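Local structure of uncharacterized protein GSU0716 (Geobacter sulfurreducens PCA, 3BIJ) at residues 230-234 with 272-276. The protein belongs to the caspase-like C14 peptidase family and is probably a cysteine endopeptidase, although its activity and substrates remain uncharacterized. Residues are numbered along the deposited sequence; the frame is centred on the assembly and turned at random.
Sequences VWKNG and QRPFT
Trp231, on the last turn of helix 222-231, drives its indole into the 272-276 loop of this caspase-like alpha/beta fold, joining the end of that helix to the chain that follows helix 267-271. With CG anti to the backbone N (chi1 173°), the indole extends from the helix and places its six-membered ring among Arg273, Pro274 and Phe275. Phe275 meets one face edge-on in a T-shaped stack, the ring centroids 5.1 Å apart and the planes at 80°; its CD2 lies 3.9 Å from Trp231 CH2. The broad indole suits this place because it can receive an aromatic edge on its face while its far rim touches a second group: Pro274, compact and rigid, sets its CG 3.5 Å from Trp231 CZ3. Ile39 of helix 29-42 packs against both aromatic residues, so that helix also borders the cluster.

Beyond the helix, Lys232 takes a positive phi and turns the chain, sending its long side chain to backbone carbonyls of the second subunit. The turn carries Gly234 back over the indole face opposite Phe275, with its CA 3.4 Å above the ring plane. Glycine suits the place because, at this left-handed backbone conformation, a CB would collide with the carbonyl O of Asn233.

Arg273, its chain bent at chi3, reaches both the ring and the Gly234 carbonyl. Trp231 CH2 lies over one face of the guanidinium, near its rim, 3.2 Å from Arg273 NH2; the two planes are inclined by 45°, so this is not a flat stack. NH1 also donates to Tyr236 O, so one nitrogen holds two backbone carbonyls, that of Gly234 and that of a residue just beyond it. The bond from Arg273 NH1 to Gly234 O, 3.1 Å long, is nearly straight and lies in the guanidinium plane, but it arrives from above the carbonyl plane.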
ATOM      1  N   VAL A 230      14.389 -25.300 -11.147  1.00 32.20           N
ATOM      2  CA  VAL A 230      15.334 -25.218 -12.260  1.00 31.08           C
ATOM      3  C   VAL A 230      16.034 -26.556 -12.405  1.00 30.24           C
ATOM      4  O   VAL A 230      16.397 -26.955 -13.500  1.00 30.51           O
ATOM      5  CB  VAL A 230      16.412 -24.120 -12.056  1.00 29.76           C
ATOM      6  CG1 VAL A 230      15.753 -22.780 -11.787  1.00 32.27           C
ATOM      7  CG2 VAL A 230      17.331 -24.495 -10.914  1.00 46.32           C
ATOM      8  N   TRP A 231      16.236 -27.254 -11.296  1.00 35.33           N
ATOM      9  CA  TRP A 231      16.886 -28.549 -11.376  1.00 36.79           C
ATOM     10  C   TRP A 231      15.970 -29.493 -12.152  1.00 38.04           C
ATOM     11  O   TRP A 231      16.423 -30.437 -12.797  1.00 49.56           O
ATOM     12  CB  TRP A 231      17.147 -29.084  -9.978  1.00 34.55           C
ATOM     13  CG  TRP A 231      17.663 -30.475  -9.955  1.00 41.03           C
ATOM     14  CD1 TRP A 231      17.061 -31.565  -9.374  1.00 32.93           C
ATOM     15  CD2 TRP A 231      18.917 -30.932 -10.454  1.00 38.50           C
ATOM     16  NE1 TRP A 231      17.866 -32.660  -9.471  1.00 34.57           N
ATOM     17  CE2 TRP A 231      19.018 -32.306 -10.129  1.00 43.94           C
ATOM     18  CE3 TRP A 231      19.976 -30.318 -11.141  1.00 39.60           C
ATOM     19  CZ2 TRP A 231      20.138 -33.081 -10.466  1.00 24.73           C
ATOM     20  CZ3 TRP A 231      21.093 -31.094 -11.475  1.00 38.44           C
ATOM     21  CH2 TRP A 231      21.157 -32.461 -11.134  1.00 34.29           C
ATOM     22  N   LYS A 232      14.674 -29.220 -12.092  1.00 39.37           N
ATOM     23  CA  LYS A 232      13.659 -30.014 -12.782  1.00 41.47           C
ATOM     24  C   LYS A 232      13.873 -31.526 -12.771  1.00 51.27           C
ATOM     25  O   LYS A 232      13.932 -32.169 -13.828  1.00 50.08           O
ATOM     26  CB  LYS A 232      13.488 -29.545 -14.230  1.00 40.07           C
ATOM     27  CG  LYS A 232      12.150 -29.964 -14.829  1.00 34.88           C
ATOM     28  CD  LYS A 232      11.959 -29.389 -16.195  1.00 37.75           C
ATOM     29  CE  LYS A 232      10.545 -29.630 -16.699  1.00 43.97           C
ATOM     30  NZ  LYS A 232      10.327 -29.034 -18.060  1.00 51.13           N
ATOM     31  N   ASN A 233      13.978 -32.094 -11.570  1.00 52.49           N
ATOM     32  CA  ASN A 233      14.146 -33.539 -11.396  1.00 53.55           C
ATOM     33  C   ASN A 233      15.318 -34.122 -12.170  1.00 54.25           C
ATOM     34  O   ASN A 233      15.198 -35.208 -12.743  1.00 55.16           O
ATOM     35  CB  ASN A 233      12.864 -34.265 -11.820  1.00 47.48           C
ATOM     36  CG  ASN A 233      11.634 -33.721 -11.125  1.00 55.46           C
ATOM     37  OD1 ASN A 233      11.442 -33.939  -9.933  1.00 54.18           O
ATOM     38  ND2 ASN A 233      10.793 -33.000 -11.870  1.00 65.20           N
ATOM     39  N   GLY A 234      16.434 -33.393 -12.213  1.00 52.52           N
ATOM     40  CA  GLY A 234      17.613 -33.890 -12.903  1.00 41.92           C
ATOM     41  C   GLY A 234      17.709 -33.617 -14.386  1.00 41.30           C
ATOM     42  O   GLY A 234      18.597 -34.149 -15.044  1.00 47.75           O
ATOM     43  N   GLN A 272      31.580 -28.013 -12.976  1.00 56.86           N
ATOM     44  CA  GLN A 272      30.823 -29.265 -13.012  1.00 52.55           C
ATOM     45  C   GLN A 272      29.317 -29.021 -12.968  1.00 45.87           C
ATOM     46  O   GLN A 272      28.863 -27.890 -12.832  1.00 45.15           O
ATOM     47  CB  GLN A 272      31.189 -30.154 -11.820  1.00 55.96           C
ATOM     48  CG  GLN A 272      32.662 -30.445 -11.644  1.00 56.12           C
ATOM     49  CD  GLN A 272      32.922 -31.418 -10.505  1.00 53.39           C
ATOM     50  OE1 GLN A 272      32.496 -31.198  -9.372  1.00 59.79           O
ATOM     51  NE2 GLN A 272      33.632 -32.497 -10.802  1.00 58.99           N
ATOM     52  N   ARG A 273      28.550 -30.099 -13.079  1.00 47.34           N
ATOM     53  CA  ARG A 273      27.098 -30.015 -13.013  1.00 49.54           C
ATOM     54  C   ARG A 273      26.738 -29.887 -11.528  1.00 53.44           C
ATOM     55  O   ARG A 273      27.301 -30.580 -10.683  1.00 59.03           O
ATOM     56  CB  ARG A 273      26.468 -31.266 -13.631  1.00 43.67           C
ATOM     57  CG  ARG A 273      25.060 -30.997 -14.162  1.00 49.87           C
ATOM     58  CD  ARG A 273      24.472 -32.010 -15.152  1.00 41.36           C
ATOM     59  NE  ARG A 273      23.686 -32.972 -14.466  1.00 59.40           N
ATOM     60  CZ  ARG A 273      22.412 -33.337 -14.448  1.00 54.98           C
ATOM     61  NH1 ARG A 273      21.389 -32.859 -15.150  1.00 63.74           N
ATOM     62  NH2 ARG A 273      22.216 -34.305 -13.591  1.00 64.77           N
ATOM     63  N   PRO A 274      25.785 -29.006 -11.196  1.00 57.61           N
ATOM     64  CA  PRO A 274      25.354 -28.773  -9.813  1.00 61.87           C
ATOM     65  C   PRO A 274      25.437 -29.880  -8.753  1.00 63.79           C
ATOM     66  O   PRO A 274      25.626 -29.565  -7.582  1.00 77.80           O
ATOM     67  CB  PRO A 274      23.935 -28.209  -9.971  1.00 56.28           C
ATOM     68  CG  PRO A 274      23.520 -28.626 -11.349  1.00 69.82           C
ATOM     69  CD  PRO A 274      24.794 -28.452 -12.130  1.00 61.63           C
ATOM     70  N   PHE A 275      25.307 -31.156  -9.095  1.00 41.35           N
ATOM     71  CA  PHE A 275      25.413 -32.142  -8.015  1.00 42.46           C
ATOM     72  C   PHE A 275      26.301 -33.305  -8.343  1.00 45.45           C
ATOM     73  O   PHE A 275      26.111 -34.410  -7.846  1.00 42.29           O
ATOM     74  CB  PHE A 275      24.035 -32.644  -7.617  1.00 37.40           C
ATOM     75  CG  PHE A 275      23.190 -31.597  -6.965  1.00 44.52           C
ATOM     76  CD1 PHE A 275      23.411 -31.224  -5.644  1.00 44.34           C
ATOM     77  CD2 PHE A 275      22.179 -30.967  -7.674  1.00 46.29           C
ATOM     78  CE1 PHE A 275      22.633 -30.239  -5.039  1.00 38.67           C
ATOM     79  CE2 PHE A 275      21.397 -29.981  -7.084  1.00 42.87           C
ATOM     80  CZ  PHE A 275      21.625 -29.617  -5.765  1.00 48.04           C
ATOM     81  N   THR A 276      27.307 -33.016  -9.148  1.00 43.90           N
ATOM     82  CA  THR A 276      28.235 -34.016  -9.598  1.00 45.44           C
ATOM     83  C   THR A 276      29.145 -34.678  -8.566  1.00 48.91           C
ATOM     84  O   THR A 276      29.783 -34.030  -7.735  1.00 37.00           O
ATOM     85  CB  THR A 276      29.096 -33.450 -10.726  1.00 47.49           C
ATOM     86  OG1 THR A 276      28.242 -32.916 -11.744  1.00 50.23           O
ATOM     87  CG2 THR A 276      29.956 -34.529 -11.318  1.00 41.21           C
TER